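Local structure of ribonucleoside-diphosphate reductase, alpha chain (Actinobacillus ureae ATCC 25976, 6DQX) at residues A[294-299]-A[425-430]; A[301-304]-A[308-311]; A[351-356]-A[374-379]. The protein probably reduces ribonucleoside diphosphates to deoxyribonucleotides as the catalytic alpha subunit of a class Id ribonucleotide reductase. All blocks are in the same frame, centred on the assembly; numbering follows the deposited sequence.

Interaction 1 of 3, residues A[294-299]-A[425-430]; sequences SMNLLY and GSVSPS
Leu298 and Val427 mark the closest backbone approach of 294-299 and 425-430, with their CA atoms 7.7 Å apart. Residues 294-296 are the end of strand 288-296. The chain then makes a short 3-10 turn at 297-298, and Tyr299 takes the N-cap position of helix 300-303. Segment 425-430 has no regular structure and lies in the loop after helix 418-423. The two backbones are too far apart to pair, so side chains make the contact.

Val427 points its side chain at the turn. Its CG1 meets Leu298 CD2 at 3.8 Å, a contact between two methyl groups. Leu298 holds CG anti to its backbone N (chi1 176°), and CD2 is the branch that reaches the valine. The same CG1 lies 4.1 Å from Asn296 OD1, and Val427 CG2 is equally near that oxygen. The valine methyls thus lie against the amide without bonding to it.

Asn296 is occupied within its own turn. OD1 accepts from Leu298 N at 3.2 Å, with an N-H...O angle of 146°. This is an Asx turn, and the donor stands above the carbonyl plane, 50° out of it. ND2 bonds to the backbone O of Gly83. The amide is therefore held at both ends. Leu351 of the neighbouring strand 347-351 also packs on both Asn296 and Val427.

Across the contact there are only van der Waals touches, methyl on methyl and methyl on amide oxygen. The buried Asn296 amide finds its partners in its own turn and at Gly83, while Val427 supplies only carbon surface.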
ATOM      1  N   SER A 294       3.443   8.744  32.446  1.00 11.48           N
ATOM      2  CA  SER A 294       3.114  10.106  32.916  1.00 12.30           C
ATOM      3  C   SER A 294       3.062  10.235  34.428  1.00 11.51           C
ATOM      4  O   SER A 294       2.558   9.350  35.134  1.00 12.21           O
ATOM      5  CB  SER A 294       1.772  10.558  32.341  1.00 13.01           C
ATOM      6  OG  SER A 294       1.635  10.168  30.962  1.00 15.71           O
ATOM      7  N   MET A 295       3.594  11.349  34.905  1.00 11.37           N
ATOM      8  CA  MET A 295       3.510  11.693  36.321  1.00 11.48           C
ATOM      9  C   MET A 295       2.192  12.391  36.635  1.00 11.22           C
ATOM     10  O   MET A 295       1.792  13.284  35.927  1.00 11.30           O
ATOM     11  CB  MET A 295       4.666  12.605  36.713  1.00 11.65           C
ATOM     12  CG  MET A 295       6.050  11.953  36.671  1.00 12.30           C
ATOM     13  SD  MET A 295       6.303  10.545  37.752  1.00 12.99           S
ATOM     14  CE  MET A 295       5.933  11.221  39.362  1.00 13.37           C
ATOM     15  N   ASN A 296       1.558  12.009  37.746  1.00 11.14           N
ATOM     16  CA  ASN A 296       0.292  12.589  38.147  1.00 11.06           C
ATOM     17  C   ASN A 296       0.590  13.823  38.979  1.00 11.25           C
ATOM     18  O   ASN A 296       0.934  13.711  40.165  1.00 10.96           O
ATOM     19  CB  ASN A 296      -0.506  11.596  38.988  1.00 10.94           C
ATOM     20  CG  ASN A 296      -1.900  12.069  39.296  1.00 11.32           C
ATOM     21  OD1 ASN A 296      -2.278  13.186  38.972  1.00 11.91           O
ATOM     22  ND2 ASN A 296      -2.669  11.224  40.000  1.00 12.32           N
ATOM     23  N   LEU A 297       0.413  14.982  38.365  1.00 11.38           N
ATOM     24  CA  LEU A 297       0.706  16.258  39.045  1.00 12.31           C
ATOM     25  C   LEU A 297      -0.230  16.576  40.205  1.00 13.00           C
ATOM     26  O   LEU A 297       0.112  17.421  41.052  1.00 12.05           O
ATOM     27  CB  LEU A 297       0.681  17.401  38.057  1.00 12.71           C
ATOM     28  CG  LEU A 297       1.634  17.280  36.867  1.00 12.25           C
ATOM     29  CD1 LEU A 297       1.621  18.551  36.054  1.00 12.37           C
ATOM     30  CD2 LEU A 297       3.063  16.917  37.249  1.00 12.09           C
ATOM     31  N   LEU A 298      -1.390  15.910  40.292  1.00 13.68           N
ATOM     32  CA  LEU A 298      -2.251  16.082  41.472  1.00 14.30           C
ATOM     33  C   LEU A 298      -1.463  15.877  42.762  1.00 14.54           C
ATOM     34  O   LEU A 298      -1.717  16.553  43.782  1.00 14.79           O
ATOM     35  CB  LEU A 298      -3.432  15.110  41.428  1.00 14.70           C
ATOM     36  CG  LEU A 298      -4.383  15.090  42.639  1.00 15.16           C
ATOM     37  CD1 LEU A 298      -4.934  16.480  42.884  1.00 15.55           C
ATOM     38  CD2 LEU A 298      -5.523  14.110  42.387  1.00 16.00           C
ATOM     39  N   TYR A 299      -0.512  14.946  42.734  1.00 14.36           N
ATOM     40  CA  TYR A 299       0.277  14.613  43.903  1.00 14.89           C
ATOM     41  C   TYR A 299       1.681  15.187  43.905  1.00 14.36           C
ATOM     42  O   TYR A 299       2.551  14.678  44.606  1.00 14.46           O
ATOM     43  CB  TYR A 299       0.289  13.079  44.062  1.00 15.49           C
ATOM     44  CG  TYR A 299      -1.094  12.496  44.232  1.00 15.83           C
ATOM     45  CD1 TYR A 299      -1.949  12.952  45.242  1.00 17.47           C
ATOM     46  CD2 TYR A 299      -1.572  11.495  43.371  1.00 16.18           C
ATOM     47  CE1 TYR A 299      -3.224  12.433  45.394  1.00 18.20           C
ATOM     48  CE2 TYR A 299      -2.856  10.977  43.514  1.00 17.05           C
ATOM     49  CZ  TYR A 299      -3.672  11.434  44.530  1.00 18.29           C
ATOM     50  OH  TYR A 299      -4.938  10.913  44.682  1.00 20.46           O
ATOM     51  N   GLY A 425      -7.951   7.929  38.424  1.00 20.88           N
ATOM     52  CA  GLY A 425      -8.765   8.761  39.305  1.00 21.31           C
ATOM     53  C   GLY A 425      -9.568   9.850  38.635  1.00 20.07           C
ATOM     54  O   GLY A 425      -9.945  10.805  39.301  1.00 19.90           O
ATOM     55  N   SER A 426      -9.794   9.741  37.318  1.00 20.37           N
ATOM     56  CA  SER A 426     -10.486  10.783  36.546  1.00 21.16           C
ATOM     57  C   SER A 426      -9.863  12.185  36.730  1.00 19.55           C
ATOM     58  O   SER A 426     -10.557  13.182  36.777  1.00 19.38           O
ATOM     59  CB  SER A 426     -11.989  10.813  36.864  1.00 23.30           C
ATOM     60  OG  SER A 426     -12.576   9.630  36.403  1.00 27.49           O
ATOM     61  N   VAL A 427      -8.543  12.241  36.821  1.00 18.84           N
ATOM     62  CA  VAL A 427      -7.853  13.546  36.866  1.00 20.35           C
ATOM     63  C   VAL A 427      -7.896  14.262  35.527  1.00 19.71           C
ATOM     64  O   VAL A 427      -8.306  13.698  34.495  1.00 18.47           O
ATOM     65  CB  VAL A 427      -6.392  13.452  37.378  1.00 21.58           C
ATOM     66  CG1 VAL A 427      -6.380  12.971  38.815  1.00 22.24           C
ATOM     67  CG2 VAL A 427      -5.514  12.614  36.468  1.00 22.03           C
ATOM     68  N   SER A 428      -7.529  15.540  35.546  1.00 19.01           N
ATOM     69  CA  SER A 428      -7.576  16.355  34.364  1.00 17.39           C
ATOM     70  C   SER A 428      -6.585  15.802  33.324  1.00 16.26           C
ATOM     71  O   SER A 428      -5.565  15.206  33.655  1.00 15.64           O
ATOM     72  CB  SER A 428      -7.275  17.833  34.695  1.00 17.69           C
ATOM     73  OG  SER A 428      -6.005  17.937  35.307  1.00 17.66           O
ATOM     74  N   PRO A 429      -6.901  15.984  32.052  1.00 16.02           N
ATOM     75  CA  PRO A 429      -6.011  15.471  30.995  1.00 15.80           C
ATOM     76  C   PRO A 429      -4.764  16.311  30.755  1.00 14.72           C
ATOM     77  O   PRO A 429      -4.864  17.517  30.676  1.00 15.50           O
ATOM     78  CB  PRO A 429      -6.912  15.469  29.768  1.00 16.65           C
ATOM     79  CG  PRO A 429      -7.939  16.488  30.033  1.00 17.36           C
ATOM     80  CD  PRO A 429      -8.066  16.704  31.498  1.00 16.35           C
ATOM     81  N   SER A 430      -3.594  15.660  30.696  1.00 13.81           N
ATOM     82  CA  SER A 430      -2.303  16.318  30.438  1.00 14.04           C
ATOM     83  C   SER A 430      -2.222  17.681  31.113  1.00 13.59           C
ATOM     84  O   SER A 430      -2.356  17.756  32.342  1.00 13.70           O
ATOM     85  CB  SER A 430      -1.898  16.347  28.932  1.00 14.76           C
ATOM     86  OG  SER A 430      -2.676  17.251  28.185  1.00 15.05           O
TER

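Interaction 2 of 3, residues A[301-304]-A[308-311]; sequences DEWK and APEV
Trp303 packs on Ala308 and Pro309 where a one-turn helix, 300-303, gives way to helix 308-327 in the ribonucleotide reductase barrel domain. The connection is very short. The nearest CA atoms, those of Trp303 and Ala308, are 6.3 Å apart.

The indole stands on a chi1 of 55°, with CG between the backbone N and the carbonyl carbon. Its six-membered ring is the part that reaches Pro309. The two rings meet obliquely: Pro309 CG sits 3.8 Å from Trp303 CZ3 and just as close to Trp303 CE3. Pro309 CD adds a longer approach to CE3. Nearer the backbone, Trp303 CB meets Ala308 CB at 4.1 Å. The proline and the alanine thus meet the tryptophan at two levels, ring and stem.

Met295 of strand 288-296 touches all three residues, and Leu380 of helix 367-395 packs on Trp303 and Pro309. Trp303 NE1 hydrogen-bonds to the backbone O of Asn296; with the packing this limits the ring's rotation.

Lys304 stretches its side chain to Asp301, on the preceding turn. Its NZ makes a salt bridge of 2.8 Å to Asp301 OD1, on the anti side, 31° out of the carboxylate plane.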
ATOM      1  N   ASP A 301       3.093  17.682  45.320  1.00 16.67           N
ATOM      2  CA  ASP A 301       3.613  18.030  46.655  1.00 18.49           C
ATOM      3  C   ASP A 301       3.948  16.803  47.509  1.00 19.96           C
ATOM      4  O   ASP A 301       4.727  16.919  48.466  1.00 20.55           O
ATOM      5  CB  ASP A 301       2.676  19.018  47.344  1.00 19.35           C
ATOM      6  CG  ASP A 301       2.766  20.390  46.718  1.00 19.64           C
ATOM      7  OD1 ASP A 301       3.907  20.792  46.465  1.00 19.63           O
ATOM      8  OD2 ASP A 301       1.736  21.053  46.461  1.00 20.36           O
ATOM      9  N   GLU A 302       3.380  15.636  47.158  1.00 18.33           N
ATOM     10  CA  GLU A 302       3.804  14.366  47.720  1.00 18.75           C
ATOM     11  C   GLU A 302       5.082  13.811  47.136  1.00 17.99           C
ATOM     12  O   GLU A 302       5.925  13.341  47.895  1.00 19.39           O
ATOM     13  CB  GLU A 302       2.726  13.275  47.608  1.00 19.32           C
ATOM     14  CG  GLU A 302       1.439  13.609  48.322  1.00 20.46           C
ATOM     15  CD  GLU A 302       0.418  12.482  48.305  1.00 21.21           C
ATOM     16  OE1 GLU A 302       0.779  11.314  48.043  1.00 20.87           O
ATOM     17  OE2 GLU A 302      -0.766  12.777  48.589  1.00 22.65           O
ATOM     18  N   TRP A 303       5.219  13.785  45.806  1.00 16.33           N
ATOM     19  CA  TRP A 303       6.361  13.085  45.190  1.00 15.54           C
ATOM     20  C   TRP A 303       7.534  13.956  44.754  1.00 15.20           C
ATOM     21  O   TRP A 303       8.565  13.398  44.400  1.00 16.61           O
ATOM     22  CB  TRP A 303       5.934  12.144  44.025  1.00 14.92           C
ATOM     23  CG  TRP A 303       5.145  12.784  42.922  1.00 14.64           C
ATOM     24  CD1 TRP A 303       3.817  12.649  42.711  1.00 14.97           C
ATOM     25  CD2 TRP A 303       5.633  13.631  41.859  1.00 14.29           C
ATOM     26  NE1 TRP A 303       3.431  13.364  41.609  1.00 15.02           N
ATOM     27  CE2 TRP A 303       4.525  13.978  41.068  1.00 14.37           C
ATOM     28  CE3 TRP A 303       6.894  14.123  41.505  1.00 14.76           C
ATOM     29  CZ2 TRP A 303       4.633  14.789  39.936  1.00 14.00           C
ATOM     30  CZ3 TRP A 303       7.004  14.916  40.370  1.00 14.04           C
ATOM     31  CH2 TRP A 303       5.871  15.254  39.613  1.00 14.19           C
ATOM     32  N   LYS A 304       7.430  15.283  44.872  1.00 16.42           N
ATOM     33  CA  LYS A 304       8.480  16.190  44.345  1.00 17.86           C
ATOM     34  C   LYS A 304       9.897  15.915  44.893  1.00 19.42           C
ATOM     35  O   LYS A 304      10.875  16.127  44.176  1.00 19.69           O
ATOM     36  CB  LYS A 304       8.115  17.658  44.540  1.00 17.75           C
ATOM     37  CG  LYS A 304       7.904  18.034  46.003  1.00 18.84           C
ATOM     38  CD  LYS A 304       7.434  19.461  46.195  1.00 19.56           C
ATOM     39  CE  LYS A 304       7.209  19.733  47.676  1.00 20.79           C
ATOM     40  NZ  LYS A 304       6.331  20.918  47.852  1.00 21.51           N
ATOM     41  N   ALA A 308      10.300   9.159  42.630  1.00 15.64           N
ATOM     42  CA  ALA A 308       9.275   8.661  41.691  1.00 15.10           C
ATOM     43  C   ALA A 308       9.566   8.989  40.202  1.00 14.38           C
ATOM     44  O   ALA A 308       9.506   8.088  39.358  1.00 14.09           O
ATOM     45  CB  ALA A 308       7.871   9.110  42.094  1.00 15.33           C
ATOM     46  N   PRO A 309       9.922  10.243  39.870  1.00 13.94           N
ATOM     47  CA  PRO A 309      10.247  10.529  38.455  1.00 13.45           C
ATOM     48  C   PRO A 309      11.436   9.754  37.940  1.00 13.40           C
ATOM     49  O   PRO A 309      11.422   9.285  36.796  1.00 12.47           O
ATOM     50  CB  PRO A 309      10.523  12.025  38.443  1.00 14.28           C
ATOM     51  CG  PRO A 309       9.816  12.535  39.634  1.00 14.34           C
ATOM     52  CD  PRO A 309       9.966  11.471  40.670  1.00 14.50           C
ATOM     53  N   GLU A 310      12.433   9.539  38.797  1.00 13.22           N
ATOM     54  CA  GLU A 310      13.584   8.736  38.423  1.00 13.84           C
ATOM     55  C   GLU A 310      13.220   7.282  38.172  1.00 12.97           C
ATOM     56  O   GLU A 310      13.698   6.661  37.202  1.00 13.74           O
ATOM     57  CB  GLU A 310      14.651   8.821  39.510  1.00 15.12           C
ATOM     58  CG  GLU A 310      15.240  10.215  39.629  1.00 16.58           C
ATOM     59  CD  GLU A 310      14.560  11.109  40.635  1.00 17.86           C
ATOM     60  OE1 GLU A 310      13.325  11.027  40.854  1.00 17.83           O
ATOM     61  OE2 GLU A 310      15.284  11.984  41.188  1.00 21.74           O
ATOM     62  N   VAL A 311      12.368   6.738  39.042  1.00 12.58           N
ATOM     63  CA  VAL A 311      11.897   5.355  38.881  1.00 12.65           C
ATOM     64  C   VAL A 311      11.140   5.206  37.575  1.00 12.37           C
ATOM     65  O   VAL A 311      11.349   4.211  36.857  1.00 11.50           O
ATOM     66  CB  VAL A 311      11.078   4.886  40.120  1.00 13.03           C
ATOM     67  CG1 VAL A 311      10.246   3.641  39.844  1.00 13.44           C
ATOM     68  CG2 VAL A 311      12.055   4.618  41.270  1.00 13.87           C
TER

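Interaction 3 of 3, residues A[351-356]-A[374-379]; sequences LGWHSY and NLIFKT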
ATOM      1  N   LEU A 351       0.017  14.294  33.730  1.00 12.59           N
ATOM      2  CA  LEU A 351      -1.427  14.579  33.722  1.00 14.07           C
ATOM      3  C   LEU A 351      -1.823  15.184  35.058  1.00 13.46           C
ATOM      4  O   LEU A 351      -1.001  15.282  35.967  1.00 13.27           O
ATOM      5  CB  LEU A 351      -2.234  13.312  33.403  1.00 16.15           C
ATOM      6  CG  LEU A 351      -1.854  12.018  34.109  1.00 18.86           C
ATOM      7  CD1 LEU A 351      -2.366  11.954  35.524  1.00 21.38           C
ATOM      8  CD2 LEU A 351      -2.389  10.817  33.311  1.00 20.89           C
ATOM      9  N   GLY A 352      -3.051  15.683  35.140  1.00 13.15           N
ATOM     10  CA  GLY A 352      -3.564  16.216  36.387  1.00 13.38           C
ATOM     11  C   GLY A 352      -3.090  17.615  36.713  1.00 13.24           C
ATOM     12  O   GLY A 352      -3.130  18.002  37.878  1.00 13.16           O
ATOM     13  N   TRP A 353      -2.616  18.375  35.721  1.00 12.60           N
ATOM     14  CA  TRP A 353      -2.219  19.780  35.953  1.00 12.87           C
ATOM     15  C   TRP A 353      -3.371  20.621  36.517  1.00 12.99           C
ATOM     16  O   TRP A 353      -3.229  21.272  37.560  1.00 12.82           O
ATOM     17  CB  TRP A 353      -1.745  20.393  34.639  1.00 12.99           C
ATOM     18  CG  TRP A 353      -1.454  21.877  34.594  1.00 13.51           C
ATOM     19  CD1 TRP A 353      -1.889  22.756  33.636  1.00 13.63           C
ATOM     20  CD2 TRP A 353      -0.653  22.652  35.508  1.00 13.62           C
ATOM     21  NE1 TRP A 353      -1.404  24.028  33.889  1.00 14.07           N
ATOM     22  CE2 TRP A 353      -0.636  23.985  35.026  1.00 13.63           C
ATOM     23  CE3 TRP A 353       0.072  22.344  36.662  1.00 14.13           C
ATOM     24  CZ2 TRP A 353       0.053  25.030  35.694  1.00 13.80           C
ATOM     25  CZ3 TRP A 353       0.744  23.405  37.338  1.00 14.40           C
ATOM     26  CH2 TRP A 353       0.733  24.708  36.832  1.00 13.83           C
ATOM     27  N   HIS A 354      -4.519  20.611  35.835  1.00 13.50           N
ATOM     28  CA  HIS A 354      -5.647  21.405  36.310  1.00 14.01           C
ATOM     29  C   HIS A 354      -6.140  20.889  37.669  1.00 14.78           C
ATOM     30  O   HIS A 354      -6.450  21.690  38.574  1.00 15.37           O
ATOM     31  CB  HIS A 354      -6.771  21.436  35.289  1.00 14.16           C
ATOM     32  CG  HIS A 354      -7.731  22.554  35.488  1.00 15.14           C
ATOM     33  ND1 HIS A 354      -8.917  22.641  34.790  1.00 15.33           N
ATOM     34  CD2 HIS A 354      -7.682  23.655  36.286  1.00 15.50           C
ATOM     35  CE1 HIS A 354      -9.554  23.742  35.145  1.00 15.81           C
ATOM     36  NE2 HIS A 354      -8.831  24.372  36.055  1.00 15.50           N
ATOM     37  N   SER A 355      -6.142  19.561  37.830  1.00 15.12           N
ATOM     38  CA  SER A 355      -6.422  18.960  39.124  1.00 15.25           C
ATOM     39  C   SER A 355      -5.536  19.495  40.249  1.00 15.70           C
ATOM     40  O   SER A 355      -6.047  19.834  41.322  1.00 15.34           O
ATOM     41  CB  SER A 355      -6.352  17.429  39.080  1.00 16.22           C
ATOM     42  OG  SER A 355      -7.384  16.918  38.242  1.00 15.26           O
ATOM     43  N   TYR A 356      -4.225  19.529  40.023  1.00 14.97           N
ATOM     44  CA  TYR A 356      -3.320  20.104  41.007  1.00 16.03           C
ATOM     45  C   TYR A 356      -3.710  21.552  41.339  1.00 16.11           C
ATOM     46  O   TYR A 356      -3.758  21.931  42.518  1.00 15.52           O
ATOM     47  CB  TYR A 356      -1.870  20.029  40.523  1.00 16.23           C
ATOM     48  CG  TYR A 356      -0.903  20.689  41.459  1.00 15.62           C
ATOM     49  CD1 TYR A 356      -0.498  20.052  42.619  1.00 16.10           C
ATOM     50  CD2 TYR A 356      -0.430  21.968  41.211  1.00 16.29           C
ATOM     51  CE1 TYR A 356       0.373  20.663  43.507  1.00 15.69           C
ATOM     52  CE2 TYR A 356       0.448  22.583  42.091  1.00 16.95           C
ATOM     53  CZ  TYR A 356       0.840  21.923  43.244  1.00 16.47           C
ATOM     54  OH  TYR A 356       1.716  22.517  44.136  1.00 17.83           O
ATOM     55  N   ASN A 374       6.311  26.704  36.395  1.00 13.21           N
ATOM     56  CA  ASN A 374       7.749  26.754  36.383  1.00 14.42           C
ATOM     57  C   ASN A 374       8.382  25.743  37.337  1.00 13.83           C
ATOM     58  O   ASN A 374       9.340  25.049  36.973  1.00 14.49           O
ATOM     59  CB  ASN A 374       8.244  28.170  36.734  1.00 16.66           C
ATOM     60  CG  ASN A 374       9.737  28.291  36.621  1.00 19.98           C
ATOM     61  OD1 ASN A 374      10.272  28.316  35.511  1.00 24.08           O
ATOM     62  ND2 ASN A 374      10.428  28.416  37.765  1.00 23.84           N
ATOM     63  N   LEU A 375       7.865  25.681  38.564  1.00 14.31           N
ATOM     64  CA  LEU A 375       8.396  24.805  39.603  1.00 14.87           C
ATOM     65  C   LEU A 375       8.297  23.336  39.193  1.00 14.20           C
ATOM     66  O   LEU A 375       9.259  22.590  39.277  1.00 14.66           O
ATOM     67  CB  LEU A 375       7.620  25.009  40.907  1.00 15.58           C
ATOM     68  CG  LEU A 375       8.001  24.062  42.043  1.00 17.45           C
ATOM     69  CD1 LEU A 375       9.479  24.211  42.418  1.00 18.82           C
ATOM     70  CD2 LEU A 375       7.086  24.309  43.213  1.00 18.75           C
ATOM     71  N   ILE A 376       7.112  22.942  38.779  1.00 13.46           N
ATOM     72  CA  ILE A 376       6.864  21.536  38.430  1.00 13.40           C
ATOM     73  C   ILE A 376       7.744  21.067  37.283  1.00 13.18           C
ATOM     74  O   ILE A 376       8.437  20.023  37.387  1.00 12.83           O
ATOM     75  CB  ILE A 376       5.372  21.317  38.119  1.00 13.46           C
ATOM     76  CG1 ILE A 376       4.596  21.359  39.446  1.00 13.77           C
ATOM     77  CG2 ILE A 376       5.143  19.990  37.396  1.00 14.33           C
ATOM     78  CD1 ILE A 376       3.095  21.285  39.317  1.00 14.13           C
ATOM     79  N   PHE A 377       7.753  21.840  36.208  1.00 12.09           N
ATOM     80  CA  PHE A 377       8.484  21.401  35.006  1.00 12.29           C
ATOM     81  C   PHE A 377       9.992  21.527  35.142  1.00 12.02           C
ATOM     82  O   PHE A 377      10.713  20.700  34.631  1.00 11.72           O
ATOM     83  CB  PHE A 377       7.880  22.036  33.784  1.00 12.20           C
ATOM     84  CG  PHE A 377       6.539  21.457  33.479  1.00 11.45           C
ATOM     85  CD1 PHE A 377       6.435  20.240  32.796  1.00 11.61           C
ATOM     86  CD2 PHE A 377       5.399  22.052  33.933  1.00 11.24           C
ATOM     87  CE1 PHE A 377       5.196  19.697  32.557  1.00 11.44           C
ATOM     88  CE2 PHE A 377       4.166  21.501  33.730  1.00 11.43           C
ATOM     89  CZ  PHE A 377       4.065  20.321  33.005  1.00 11.51           C
ATOM     90  N   LYS A 378      10.458  22.500  35.934  1.00 12.16           N
ATOM     91  CA  LYS A 378      11.865  22.564  36.287  1.00 13.04           C
ATOM     92  C   LYS A 378      12.303  21.336  37.077  1.00 12.40           C
ATOM     93  O   LYS A 378      13.397  20.771  36.843  1.00 12.72           O
ATOM     94  CB  LYS A 378      12.180  23.872  37.052  1.00 14.63           C
ATOM     95  CG  LYS A 378      13.677  24.062  37.361  1.00 16.83           C
ATOM     96  CD  LYS A 378      13.925  25.443  37.996  1.00 19.77           C
ATOM     97  CE  LYS A 378      15.414  25.747  38.105  1.00 24.16           C
ATOM     98  NZ  LYS A 378      16.018  25.079  39.290  1.00 27.44           N
ATOM     99  N   THR A 379      11.486  20.949  38.046  1.00 12.59           N
ATOM    100  CA  THR A 379      11.766  19.786  38.888  1.00 12.96           C
ATOM    101  C   THR A 379      11.836  18.517  38.041  1.00 13.07           C
ATOM    102  O   THR A 379      12.758  17.704  38.172  1.00 11.96           O
ATOM    103  CB  THR A 379      10.695  19.618  39.972  1.00 13.50           C
ATOM    104  OG1 THR A 379      10.639  20.809  40.793  1.00 14.07           O
ATOM    105  CG2 THR A 379      10.972  18.438  40.851  1.00 14.12           C
TER
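Ile376 CD1 reaches two aromatic rings of 351-356. It meets Trp353 CZ3 at 3.7 Å and Tyr356 CE2 at 4.0 Å. The two rings receive it differently. At Trp353 the methyl comes to the edge of the indole, near its plane. At Tyr356 it lies over one face of the phenol ring, close to CD2 as well as CE2. The isoleucine chain is extended to its end (chi2 175°), which carries CD1 out from helix 367-395.

Trp353 and Tyr356 are three residues apart on helix 353-359, so both project toward the facing helix. Each has CG anti to the backbone N, with chi1 of 172° for Trp353 and 176° for Tyr356. Gly352 is the N-cap of this helix, and its O accepts from Tyr356 N at 2.9 Å.

Both rings are also held by their polar ends. Trp353 NE1 bonds to Gln508 OE1, and Tyr356 OH bonds to Asp301 OD2. The indole further meets the ring of Phe364 and makes a cation-pi contact with Arg512. Phe300 packs on Tyr356 and Ile376 from the side of helix 300-303.

The contact joins two helices that follow strand 347-351 in the chain, with a short helix packed against a long one through one isoleucine methyl set against two rings. It belongs to the helical layer around the strands of the ribonucleotide reductase barrel.

From the N terminus, strand 288-296 enters interaction 1 and leads directly into helix 300-303. Interaction 2 then closes the smallest loop, the three residues between 301-304 and 308-311. Further on, interaction 3 closes a loop of 17 residues between 351-356 and 374-379, which include the rest of helix 353-359 and the start of helix 367-395. Interactions 2 and 3 are in series. Both are nested inside the long loop that interaction 1 closes when the chain returns at 425-430. No loops cross. Interactions 1 and 3 are joined by backbone bonds, Leu297 to Leu351 and Ser428 to Gly352. Together the three tie strands 288-296 and 347-351 to the helices and the loop that pack around them.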